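Local coordinates for cobalt-precorrin-5B C(1)-methyltransferase (Archaeoglobus fulgidus, PDB 1SR8), which probably transfers a methyl group from S-adenosyl-L-methionine to C-1 of cobalt-precorrin-5B, forming cobalt-precorrin-6A on the anaerobic route to adenosylcobalamin, at residues I116-V122 / V156-P161; T43-A48 / I181-G185; G85-K91 / G103-E109; S49-A54 / K65-S69. All coordinates share one frame; numbering follows the deposited sequence.

Interactions 1, 3 and 4 all reach one mixed six-stranded sheet, and helix 44-57 supplies segments to interactions 2 and 4. Interaction 3 pairs strands 86-90 and 105-111; interaction 1, its centre about 10 Å from that of interaction 3, continues the sheet to strand 115-118, and a salt bridge from Arg120 NH2 to Glu107 OE1 joins the two. Interaction 4 packs the middle of the helix over the sheet's opposite border strand. Interaction 2 holds the helix start, about 11 Å from interactions 1 and 3 between centres; Thr44 CB meets Phe106 CZ at 3.6 Å. Along the chain, the other three are nested inside the loop that interaction 2 closes.

Interaction 1 (I116-V122 / V156-P161); sequences IFFGRGV and VRISVP
The carbonyl oxygen of Phe117 accepts the amide of Ile158, with Ile158 N 2.6 Å from Phe117 O and an N-H...O angle of 166°, and it also meets a CA-H group, Arg157 CA lying 3.1 Å from Phe117 O. Phe117 N donates to Val156 O at 2.8 Å, so this residue bonds to both neighbours of Arg157, as parallel strands do. Gly119 N extends the series to Ile158 O. A type II turn, Gly119 to Val122, follows, and pairing resumes where Val160 N reaches Arg120 O at 2.8 Å. The backbone angles at Gly121, with positive phi, call for glycine, and a CB would also collide with Val160 O.

Ile116 and Val156 lie side by side on one face, where CD1 of Ile116 presses on CG2 of Val156 at 3.4 Å, tighter than usual. Ring atom CE1 of Phe118 meets CD1 of Ile158 at 3.9 Å on that face, which helices 133-149 and 44-57 help to cover. Arg120 CG lies between the backbone N and the carbonyl carbon (chi1 66°), turning the extended chain alongside Ser159, with one guanidinium face over Ser159 CB, 3.7 Å from Arg120 NH1. A water accepts from Arg120 N and is hydrogen-bonded to Ser159 OG.

Arg120 NH2 forms a salt bridge with Glu107, and Arg157 NH1 lies 5.1 Å from Arg120 NH1. Backbone bonds thus set the register, while the Glu107 carboxylate probably offsets some of the like-charge repulsion between the arginines.

Interaction 2 (T43-A48 / I181-G185); sequences TTGTTA and ISILG
With chi1 at 40°, Thr44 places its OG1 between its own backbone N and carbonyl carbon, facing the backbone of Leu184; Thr43, at 56°, holds its hydroxyl in the equivalent place and brings CG2 within 3.6 Å of Gly185 CA. Leu184 N donates to Thr44 OG1 at 2.9 Å in an almost straight bond, 176° at the hydrogen. The return bond comes from the first turn of the helix: Gly45 N reaches Leu184 O at 3.0 Å, tilted out of the carbonyl plane. One residue of the loop is therefore engaged through both its amide and its carbonyl.

Thr43 is the N-cap. Its OG1 accepts from Thr46 N at 3.1 Å and donates to a water 2.7 Å from Thr43 OG1; that water donates to Gly185 O, a second, solvent-mediated link. Two glycines permit the close approach. A CB on Gly45 would strike Leu184 O, and one on Gly185 would strike Thr43 OG1. Where the backbone of Gly45 is bare, Ile183 CG2 packs on Gly45 CA at 3.7 Å and touches Ala48 CB at 4.2 Å.

Ile183 is thus wedged between the start of helix 44-57 and helix 133-149, where it meets Ala135 and Ile139. Phe106 of strand 105-111 touches Thr44, Ala48 and Ile183, while Ile181 exchanges backbone bonds with Gly121 and Gly123, joining this loop to strand 121-125.

Interaction 3 (G85-K91 / G103-E109); sequences GFARVRK and GIIFEAE
Arg88 and Glu107 lie side by side on the same face of the sheet and form a salt bridge, NH1 of Arg88 to OE2 of Glu107 at 2.7 Å. Arg88 is extended from CG to NE, with CG anti to the backbone N (chi1 -172°), which lays the guanidinium against Ile105 CG2 and brings NH1 to the acid. OE2 comes in at the guanidinium edge, in its plane, although guanidinium and carboxylate planes are 74° apart. Ile105 CG2 sits 3.7 Å above the plane of that same guanidinium. A leucine in place of Arg88 would probably leave Glu107 OE2 without its cationic mate here and take away the flat group that lies over CG2 of Ile105.

Arg90 behaves differently. Bent at chi3 (-66°), it folds back over Ile105, whose CD1 lies 3.5 Å above the guanidinium plane, and NH1 donates to Gly103 O at 2.7 Å, in the carbonyl plane. Ile105 thus touches two guanidinium faces, CG2 on that of Arg88 and CD1 on that of Arg90. Glu107 OE2 also lies in the plane of the Phe86 ring at its edge, 3.6 Å from CZ of Phe86, while OE1 of Glu107 forms a salt bridge with Arg120. Glu109 OE2 approaches CD1 of Phe86 at 3.4 Å.

Ala87, Val89, Phe106 and Ala108 occupy the other face, toward helix 44-57. Paired amides link Val89 with Phe106 (Phe106 N to Val89 O 2.7 Å) and Ala87 with Ala108. With Gly103 N bonded to Lys91 O where the connecting loop returns, the arrangement is a beta hairpin, the closing pair in a meander of strands 63-68, 76-83, 86-90 and 105-111.

Interaction 4 (S49-A54 / K65-S69); sequences SAAAVA and KVKVS
Val66 and Val53 meet by van der Waals contact, their side chains sliding past each other in opposite directions, with CG1 of Val53 3.9 Å from CB of Val66. This apolar packing makes up most of the contact. CG1 of Val66, anti to its own carbonyl carbon (chi1 -57°), reaches Ala54 and lies 3.6 Å from Ala54 CB. Its other branch, CG2, rests against Ala50, 4.0 Å from Ala50 CB. Val66 therefore straddles successive turns of the helix, one methyl to each of two alanines four residues apart. Cutting Val66 back to alanine removes both methyls and would probably open a gap between the strand and the helix at Ala50 and Ala54.

Val68 repeats the contact two residues along the strand: its CG1 lies 3.7 Å from Ala50 CA and 3.8 Å from Val53 CG2, the two valines crossing obliquely, while Ser49 CB touches the same methyl. The small residues of the helix let the strand's valines come close to its backbone. Helix and strand axes approach to 8.2 Å and cross at 118°.

Hydrogen bonding follows each segment's own course. Val53 N bonds to Ser49 O and Ala54 N to Ala50 O within the helix; Ser49 OG bonds back to Gly45 O, and Val66 and Val68 are tied by backbone bonds to Val78 and Val76 of the adjacent strand.

No hydrogen bond crosses between the two segments, so the contact rests on van der Waals packing, nearly all of it between apolar groups: the helix is held against the border strand by methyl-to-backbone and methyl-to-methyl packing, and the CB atoms of Lys65 and Lys67 are directed away from the helix.

Interaction 1 (I116-V122 / V156-P161)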
loop_
_atom_site.group_PDB
_atom_site.type_symbol
_atom_site.label_atom_id
_atom_site.label_comp_id
_atom_site.label_asym_id
_atom_site.label_seq_id
_atom_site.Cartn_x
_atom_site.Cartn_y
_atom_site.Cartn_z
ATOM N N ILE A 116 3.753 20.866 5.909
ATOM C CA ILE A 116 4.428 19.620 5.538
ATOM C C ILE A 116 5.251 19.878 4.283
ATOM O O ILE A 116 4.706 20.238 3.244
ATOM C CB ILE A 116 3.414 18.491 5.217
ATOM C CG1 ILE A 116 2.639 18.097 6.478
ATOM C CG2 ILE A 116 4.137 17.304 4.599
ATOM C CD1 ILE A 116 3.514 17.587 7.601
ATOM N N PHE A 117 6.557 19.674 4.370
ATOM C CA PHE A 117 7.422 19.922 3.226
ATOM C C PHE A 117 8.235 18.689 2.889
ATOM O O PHE A 117 8.525 17.865 3.762
ATOM C CB PHE A 117 8.339 21.106 3.543
ATOM C CG PHE A 117 7.604 22.287 4.129
ATOM C CD1 PHE A 117 6.752 23.057 3.338
ATOM C CD2 PHE A 117 7.716 22.588 5.491
ATOM C CE1 PHE A 117 6.015 24.111 3.894
ATOM C CE2 PHE A 117 6.986 23.637 6.058
ATOM C CZ PHE A 117 6.134 24.399 5.257
ATOM N N PHE A 118 8.596 18.572 1.615
ATOM C CA PHE A 118 9.368 17.438 1.125
ATOM C C PHE A 118 10.729 17.884 0.600
ATOM O O PHE A 118 10.812 18.753 -0.270
ATOM C CB PHE A 118 8.558 16.733 0.036
ATOM C CG PHE A 118 7.224 16.239 0.520
ATOM C CD1 PHE A 118 7.132 15.057 1.249
ATOM C CD2 PHE A 118 6.076 17.002 0.332
ATOM C CE1 PHE A 118 5.913 14.641 1.793
ATOM C CE2 PHE A 118 4.849 16.597 0.872
ATOM C CZ PHE A 118 4.769 15.414 1.606
ATOM N N GLY A 119 11.796 17.285 1.126
ATOM C CA GLY A 119 13.128 17.672 0.703
ATOM C C GLY A 119 13.847 16.761 -0.267
ATOM O O GLY A 119 13.268 16.243 -1.215
ATOM N N ARG A 120 15.137 16.571 -0.018
ATOM C CA ARG A 120 15.982 15.733 -0.865
ATOM C C ARG A 120 15.510 14.287 -0.917
ATOM O O ARG A 120 15.006 13.757 0.073
ATOM C CB ARG A 120 17.424 15.756 -0.349
ATOM C CG ARG A 120 17.588 15.105 1.016
ATOM C CD ARG A 120 19.051 14.900 1.388
ATOM N NE ARG A 120 19.190 14.153 2.636
ATOM C CZ ARG A 120 18.715 14.558 3.815
ATOM N NH1 ARG A 120 18.064 15.714 3.925
ATOM N NH2 ARG A 120 18.889 13.802 4.891
ATOM N N GLY A 121 15.693 13.654 -2.074
ATOM C CA GLY A 121 15.309 12.265 -2.237
ATOM C C GLY A 121 13.887 12.049 -2.710
ATOM O O GLY A 121 13.528 10.938 -3.097
ATOM N N VAL A 122 13.075 13.104 -2.650
ATOM C CA VAL A 122 11.683 13.051 -3.093
ATOM C C VAL A 122 11.638 13.650 -4.497
ATOM O O VAL A 122 11.932 14.828 -4.683
ATOM C CB VAL A 122 10.752 13.868 -2.154
ATOM C CG1 VAL A 122 9.299 13.771 -2.628
ATOM C CG2 VAL A 122 10.879 13.353 -0.722
ATOM N N VAL A 156 7.090 20.206 9.429
ATOM C CA VAL A 156 8.104 19.163 9.293
ATOM C C VAL A 156 8.503 19.006 7.834
ATOM O O VAL A 156 7.684 19.182 6.929
ATOM C CB VAL A 156 7.626 17.769 9.811
ATOM C CG1 VAL A 156 6.998 17.888 11.192
ATOM C CG2 VAL A 156 6.660 17.162 8.836
ATOM N N ARG A 157 9.779 18.718 7.605
ATOM C CA ARG A 157 10.252 18.489 6.249
ATOM C C ARG A 157 10.593 17.006 6.213
ATOM O O ARG A 157 11.328 16.504 7.070
ATOM C CB ARG A 157 11.484 19.345 5.927
ATOM C CG ARG A 157 12.136 19.030 4.572
ATOM C CD ARG A 157 12.881 20.247 3.997
ATOM N NE ARG A 157 13.563 21.002 5.046
ATOM C CZ ARG A 157 14.489 20.486 5.852
ATOM N NH1 ARG A 157 14.856 19.211 5.721
ATOM N NH2 ARG A 157 15.010 21.229 6.821
ATOM N N ILE A 158 10.018 16.306 5.241
ATOM C CA ILE A 158 10.239 14.875 5.077
ATOM C C ILE A 158 11.235 14.661 3.936
ATOM O O ILE A 158 11.053 15.195 2.841
ATOM C CB ILE A 158 8.904 14.160 4.755
ATOM C CG1 ILE A 158 7.903 14.400 5.896
ATOM C CG2 ILE A 158 9.158 12.674 4.503
ATOM C CD1 ILE A 158 6.499 13.916 5.610
ATOM N N SER A 159 12.291 13.891 4.202
ATOM C CA SER A 159 13.321 13.630 3.198
ATOM C C SER A 159 13.686 12.160 3.094
ATOM O O SER A 159 13.442 11.379 4.011
ATOM C CB SER A 159 14.601 14.414 3.517
ATOM O OG SER A 159 14.361 15.808 3.535
ATOM N N VAL A 160 14.297 11.807 1.967
ATOM C CA VAL A 160 14.737 10.441 1.708
ATOM C C VAL A 160 16.214 10.496 1.267
ATOM O O VAL A 160 16.525 10.671 0.088
ATOM C CB VAL A 160 13.868 9.795 0.610
ATOM C CG1 VAL A 160 14.201 8.321 0.476
ATOM C CG2 VAL A 160 12.397 9.998 0.945
ATOM N N PRO A 161 17.140 10.349 2.228
ATOM C CA PRO A 161 18.591 10.376 2.014
ATOM C C PRO A 161 19.114 9.673 0.760
ATOM O O PRO A 161 19.955 10.228 0.051
ATOM C CB PRO A 161 19.130 9.763 3.295
ATOM C CG PRO A 161 18.167 10.280 4.318
ATOM C CD PRO A 161 16.825 10.078 3.645
HETATM O O HOH W 1 16.313 17.860 2.636
#

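Interaction 2 (T43-A48 / I181-G185)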
loop_
_atom_site.group_PDB
_atom_site.type_symbol
_atom_site.label_atom_id
_atom_site.label_comp_id
_atom_site.label_asym_id
_atom_site.label_seq_id
_atom_site.Cartn_x
_atom_site.Cartn_y
_atom_site.Cartn_z
ATOM N N THR A 43 3.636 1.395 3.218
ATOM C CA THR A 43 4.006 2.173 2.044
ATOM C C THR A 43 4.942 3.341 2.384
ATOM O O THR A 43 5.152 3.668 3.549
ATOM C CB THR A 43 2.768 2.786 1.392
ATOM O OG1 THR A 43 2.074 3.561 2.372
ATOM C CG2 THR A 43 1.856 1.717 0.848
ATOM N N THR A 44 5.495 3.961 1.344
ATOM C CA THR A 44 6.349 5.131 1.496
ATOM C C THR A 44 5.498 6.229 2.159
ATOM O O THR A 44 5.995 7.046 2.937
ATOM C CB THR A 44 6.835 5.615 0.114
ATOM O OG1 THR A 44 5.759 5.509 -0.828
ATOM C CG2 THR A 44 7.985 4.762 -0.385
ATOM N N GLY A 45 4.203 6.230 1.845
ATOM C CA GLY A 45 3.297 7.209 2.420
ATOM C C GLY A 45 3.147 6.990 3.913
ATOM O O GLY A 45 3.165 7.947 4.696
ATOM N N THR A 46 3.011 5.732 4.327
ATOM C CA THR A 46 2.863 5.438 5.744
ATOM C C THR A 46 4.178 5.647 6.489
ATOM O O THR A 46 4.182 6.063 7.646
ATOM C CB THR A 46 2.398 4.003 5.968
ATOM O OG1 THR A 46 1.074 3.844 5.446
ATOM C CG2 THR A 46 2.406 3.672 7.453
ATOM N N THR A 47 5.290 5.355 5.824
ATOM C CA THR A 47 6.602 5.517 6.440
ATOM C C THR A 47 6.867 7.004 6.624
ATOM O O THR A 47 7.407 7.432 7.650
ATOM C CB THR A 47 7.702 4.882 5.575
ATOM O OG1 THR A 47 7.417 3.485 5.400
ATOM C CG2 THR A 47 9.066 5.039 6.240
ATOM N N ALA A 48 6.460 7.798 5.640
ATOM C CA ALA A 48 6.633 9.242 5.721
ATOM C C ALA A 48 5.799 9.788 6.886
ATOM O O ALA A 48 6.254 10.654 7.649
ATOM C CB ALA A 48 6.206 9.894 4.407
ATOM N N ILE A 181 12.442 9.527 -5.323
ATOM C CA ILE A 181 11.331 8.587 -5.394
ATOM C C ILE A 181 9.983 9.267 -5.175
ATOM O O ILE A 181 9.908 10.446 -4.819
ATOM C CB ILE A 181 11.466 7.482 -4.327
ATOM C CG1 ILE A 181 11.464 8.104 -2.927
ATOM C CG2 ILE A 181 12.754 6.722 -4.531
ATOM C CD1 ILE A 181 11.330 7.093 -1.804
ATOM N N SER A 182 8.920 8.498 -5.392
ATOM C CA SER A 182 7.555 8.969 -5.186
ATOM C C SER A 182 7.111 8.528 -3.786
ATOM O O SER A 182 7.621 7.558 -3.231
ATOM C CB SER A 182 6.611 8.340 -6.213
ATOM O OG SER A 182 7.081 8.499 -7.539
ATOM N N ILE A 183 6.178 9.262 -3.204
ATOM C CA ILE A 183 5.636 8.905 -1.908
ATOM C C ILE A 183 4.187 8.577 -2.237
ATOM O O ILE A 183 3.427 9.438 -2.678
ATOM C CB ILE A 183 5.731 10.069 -0.920
ATOM C CG1 ILE A 183 7.207 10.387 -0.667
ATOM C CG2 ILE A 183 5.019 9.718 0.375
ATOM C CD1 ILE A 183 7.445 11.491 0.327
ATOM N N LEU A 184 3.808 7.321 -2.042
ATOM C CA LEU A 184 2.467 6.888 -2.379
ATOM C C LEU A 184 1.918 5.785 -1.484
ATOM O O LEU A 184 2.552 5.378 -0.513
ATOM C CB LEU A 184 2.469 6.431 -3.838
ATOM C CG LEU A 184 3.570 5.437 -4.201
ATOM C CD1 LEU A 184 3.118 4.030 -3.829
ATOM C CD2 LEU A 184 3.874 5.513 -5.690
ATOM N N GLY A 185 0.722 5.316 -1.823
ATOM C CA GLY A 185 0.090 4.254 -1.061
ATOM C C GLY A 185 -1.399 4.483 -0.938
ATOM O O GLY A 185 -1.834 5.322 -0.148
HETATM O O HOH W 2 -0.003 5.308 2.029
#

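Interaction 3 (G85-K91 / G103-E109)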
loop_
_atom_site.group_PDB
_atom_site.type_symbol
_atom_site.label_atom_id
_atom_site.label_comp_id
_atom_site.label_asym_id
_atom_site.label_seq_id
_atom_site.Cartn_x
_atom_site.Cartn_y
_atom_site.Cartn_z
ATOM N N GLY A 85 12.862 16.431 17.789
ATOM C CA GLY A 85 12.456 16.985 16.512
ATOM C C GLY A 85 13.019 16.322 15.271
ATOM O O GLY A 85 12.754 16.776 14.157
ATOM N N PHE A 86 13.799 15.259 15.442
ATOM C CA PHE A 86 14.361 14.560 14.295
ATOM C C PHE A 86 13.934 13.105 14.348
ATOM O O PHE A 86 13.911 12.502 15.421
ATOM C CB PHE A 86 15.882 14.640 14.318
ATOM C CG PHE A 86 16.541 13.942 13.160
ATOM C CD1 PHE A 86 16.566 14.527 11.901
ATOM C CD2 PHE A 86 17.115 12.686 13.326
ATOM C CE1 PHE A 86 17.153 13.872 10.824
ATOM C CE2 PHE A 86 17.704 12.021 12.257
ATOM C CZ PHE A 86 17.724 12.612 11.006
ATOM N N ALA A 87 13.587 12.538 13.197
ATOM C CA ALA A 87 13.171 11.136 13.143
ATOM C C ALA A 87 13.711 10.427 11.913
ATOM O O ALA A 87 13.896 11.022 10.859
ATOM C CB ALA A 87 11.651 11.023 13.179
ATOM N N ARG A 88 13.958 9.137 12.070
ATOM C CA ARG A 88 14.491 8.298 11.012
ATOM C C ARG A 88 13.627 7.040 11.029
ATOM O O ARG A 88 13.516 6.378 12.064
ATOM C CB ARG A 88 15.942 7.958 11.349
ATOM C CG ARG A 88 16.703 7.258 10.264
ATOM C CD ARG A 88 18.102 6.867 10.737
ATOM N NE ARG A 88 18.883 6.276 9.652
ATOM C CZ ARG A 88 19.418 6.966 8.644
ATOM N NH1 ARG A 88 19.266 8.286 8.586
ATOM N NH2 ARG A 88 20.086 6.330 7.681
ATOM N N VAL A 89 12.998 6.718 9.902
ATOM C CA VAL A 89 12.134 5.536 9.832
ATOM C C VAL A 89 12.413 4.750 8.569
ATOM O O VAL A 89 12.501 5.314 7.487
ATOM C CB VAL A 89 10.641 5.923 9.841
ATOM C CG1 VAL A 89 9.784 4.673 9.943
ATOM C CG2 VAL A 89 10.347 6.861 10.996
ATOM N N ARG A 90 12.545 3.439 8.704
ATOM C CA ARG A 90 12.834 2.593 7.559
ATOM C C ARG A 90 11.555 1.904 7.093
ATOM O O ARG A 90 10.785 1.381 7.899
ATOM C CB ARG A 90 13.887 1.539 7.947
ATOM C CG ARG A 90 14.552 0.797 6.781
ATOM C CD ARG A 90 15.553 -0.266 7.284
ATOM N NE ARG A 90 16.712 0.301 7.976
ATOM C CZ ARG A 90 17.731 0.902 7.368
ATOM N NH1 ARG A 90 17.750 1.021 6.048
ATOM N NH2 ARG A 90 18.738 1.397 8.081
ATOM N N LYS A 91 11.321 1.925 5.789
ATOM C CA LYS A 91 10.149 1.269 5.235
ATOM C C LYS A 91 10.398 -0.233 5.144
ATOM O O LYS A 91 11.511 -0.668 4.820
ATOM C CB LYS A 91 9.853 1.779 3.827
ATOM C CG LYS A 91 8.994 0.802 3.046
ATOM C CD LYS A 91 8.703 1.239 1.639
ATOM C CE LYS A 91 7.978 0.115 0.915
ATOM N NZ LYS A 91 7.659 0.440 -0.495
ATOM N N GLY A 103 13.242 -1.238 2.908
ATOM C CA GLY A 103 14.419 -0.820 3.653
ATOM C C GLY A 103 14.895 0.613 3.441
ATOM O O GLY A 103 15.869 1.037 4.061
ATOM N N ILE A 104 14.218 1.375 2.583
ATOM C CA ILE A 104 14.623 2.756 2.334
ATOM C C ILE A 104 14.324 3.657 3.544
ATOM O O ILE A 104 13.265 3.559 4.163
ATOM C CB ILE A 104 13.933 3.310 1.067
ATOM C CG1 ILE A 104 14.826 4.368 0.423
ATOM C CG2 ILE A 104 12.573 3.904 1.413
ATOM C CD1 ILE A 104 14.502 4.636 -1.016
ATOM N N ILE A 105 15.266 4.530 3.884
ATOM C CA ILE A 105 15.093 5.419 5.025
ATOM C C ILE A 105 14.362 6.723 4.731
ATOM O O ILE A 105 14.603 7.383 3.719
ATOM C CB ILE A 105 16.450 5.792 5.655
ATOM C CG1 ILE A 105 17.069 4.576 6.345
ATOM C CG2 ILE A 105 16.267 6.922 6.652
ATOM C CD1 ILE A 105 16.328 4.139 7.581
ATOM N N PHE A 106 13.474 7.086 5.649
ATOM C CA PHE A 106 12.716 8.332 5.577
ATOM C C PHE A 106 13.124 9.177 6.773
ATOM O O PHE A 106 13.140 8.693 7.903
ATOM C CB PHE A 106 11.206 8.069 5.646
ATOM C CG PHE A 106 10.567 7.859 4.305
ATOM C CD1 PHE A 106 9.850 8.880 3.698
ATOM C CD2 PHE A 106 10.708 6.652 3.637
ATOM C CE1 PHE A 106 9.282 8.699 2.440
ATOM C CE2 PHE A 106 10.145 6.463 2.385
ATOM C CZ PHE A 106 9.433 7.486 1.785
ATOM N N GLU A 107 13.469 10.434 6.525
ATOM C CA GLU A 107 13.846 11.327 7.611
ATOM C C GLU A 107 12.851 12.473 7.684
ATOM O O GLU A 107 12.393 12.984 6.656
ATOM C CB GLU A 107 15.250 11.900 7.401
ATOM C CG GLU A 107 16.346 10.878 7.232
ATOM C CD GLU A 107 17.723 11.509 7.337
ATOM O OE1 GLU A 107 17.904 12.635 6.821
ATOM O OE2 GLU A 107 18.625 10.878 7.929
ATOM N N ALA A 108 12.521 12.864 8.912
ATOM C CA ALA A 108 11.594 13.961 9.163
ATOM C C ALA A 108 12.227 14.913 10.163
ATOM O O ALA A 108 12.764 14.490 11.196
ATOM C CB ALA A 108 10.274 13.430 9.713
ATOM N N GLU A 109 12.152 16.200 9.862
ATOM C CA GLU A 109 12.731 17.211 10.729
ATOM C C GLU A 109 11.716 18.314 11.000
ATOM O O GLU A 109 11.126 18.842 10.061
ATOM C CB GLU A 109 13.967 17.808 10.050
ATOM C CG GLU A 109 14.700 18.847 10.870
ATOM C CD GLU A 109 15.946 18.289 11.527
ATOM O OE1 GLU A 109 16.066 18.393 12.771
ATOM O OE2 GLU A 109 16.807 17.751 10.789
#

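Interaction 4 (S49-A54 / K65-S69)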
loop_
_atom_site.group_PDB
_atom_site.type_symbol
_atom_site.label_atom_id
_atom_site.label_comp_id
_atom_site.label_asym_id
_atom_site.label_seq_id
_atom_site.Cartn_x
_atom_site.Cartn_y
_atom_site.Cartn_z
ATOM N N SER A 49 4.578 9.272 7.027
ATOM C CA SER A 49 3.691 9.706 8.099
ATOM C C SER A 49 4.308 9.402 9.451
ATOM O O SER A 49 4.279 10.239 10.360
ATOM C CB SER A 49 2.336 9.004 7.992
ATOM O OG SER A 49 1.632 9.438 6.846
ATOM N N ALA A 50 4.863 8.201 9.580
ATOM C CA ALA A 50 5.482 7.790 10.833
ATOM C C ALA A 50 6.634 8.721 11.184
ATOM O O ALA A 50 6.760 9.144 12.336
ATOM C CB ALA A 50 5.972 6.348 10.734
ATOM N N ALA A 51 7.463 9.050 10.196
ATOM C CA ALA A 51 8.602 9.945 10.422
ATOM C C ALA A 51 8.125 11.300 10.927
ATOM O O ALA A 51 8.648 11.827 11.907
ATOM C CB ALA A 51 9.409 10.121 9.135
ATOM N N ALA A 52 7.120 11.859 10.263
ATOM C CA ALA A 52 6.578 13.158 10.655
ATOM C C ALA A 52 6.017 13.133 12.069
ATOM O O ALA A 52 6.319 14.008 12.880
ATOM C CB ALA A 52 5.495 13.581 9.679
ATOM N N VAL A 53 5.188 12.137 12.360
ATOM C CA VAL A 53 4.596 12.016 13.685
ATOM C C VAL A 53 5.660 11.831 14.770
ATOM O O VAL A 53 5.565 12.427 15.843
ATOM C CB VAL A 53 3.606 10.842 13.732
ATOM C CG1 VAL A 53 3.125 10.622 15.142
ATOM C CG2 VAL A 53 2.428 11.128 12.814
ATOM N N ALA A 54 6.676 11.016 14.490
ATOM C CA ALA A 54 7.742 10.770 15.460
ATOM C C ALA A 54 8.583 12.022 15.724
ATOM O O ALA A 54 9.009 12.270 16.849
ATOM C CB ALA A 54 8.632 9.630 14.981
ATOM N N LYS A 65 8.334 4.324 18.932
ATOM C CA LYS A 65 7.207 3.834 18.138
ATOM C C LYS A 65 6.129 4.906 18.103
ATOM O O LYS A 65 5.970 5.678 19.049
ATOM C CB LYS A 65 6.598 2.573 18.755
ATOM C CG LYS A 65 7.514 1.371 18.778
ATOM C CD LYS A 65 6.908 0.228 19.609
ATOM C CE LYS A 65 7.883 -0.960 19.759
ATOM N NZ LYS A 65 7.355 -2.039 20.651
ATOM N N VAL A 66 5.396 4.963 17.004
ATOM C CA VAL A 66 4.304 5.921 16.883
ATOM C C VAL A 66 3.161 5.190 16.208
ATOM O O VAL A 66 3.353 4.147 15.584
ATOM C CB VAL A 66 4.676 7.153 16.013
ATOM C CG1 VAL A 66 5.909 7.843 16.571
ATOM C CG2 VAL A 66 4.898 6.729 14.574
ATOM N N LYS A 67 1.963 5.728 16.351
ATOM C CA LYS A 67 0.813 5.127 15.719
ATOM C C LYS A 67 0.354 6.106 14.649
ATOM O O LYS A 67 0.217 7.300 14.912
ATOM C CB LYS A 67 -0.286 4.897 16.752
ATOM C CG LYS A 67 -1.523 4.197 16.211
ATOM C CD LYS A 67 -2.433 3.726 17.342
ATOM C CE LYS A 67 -1.757 2.623 18.178
ATOM N NZ LYS A 67 -0.487 3.056 18.867
ATOM N N VAL A 68 0.149 5.615 13.435
ATOM C CA VAL A 68 -0.310 6.483 12.362
ATOM C C VAL A 68 -1.577 5.935 11.717
ATOM O O VAL A 68 -1.783 4.717 11.654
ATOM C CB VAL A 68 0.772 6.663 11.274
ATOM C CG1 VAL A 68 1.934 7.459 11.825
ATOM C CG2 VAL A 68 1.252 5.315 10.796
ATOM N N SER A 69 -2.438 6.842 11.264
ATOM C CA SER A 69 -3.663 6.432 10.603
ATOM C C SER A 69 -3.280 6.130 9.156
ATOM O O SER A 69 -2.242 6.589 8.677
ATOM C CB SER A 69 -4.707 7.550 10.674
ATOM O OG SER A 69 -4.215 8.767 10.134
#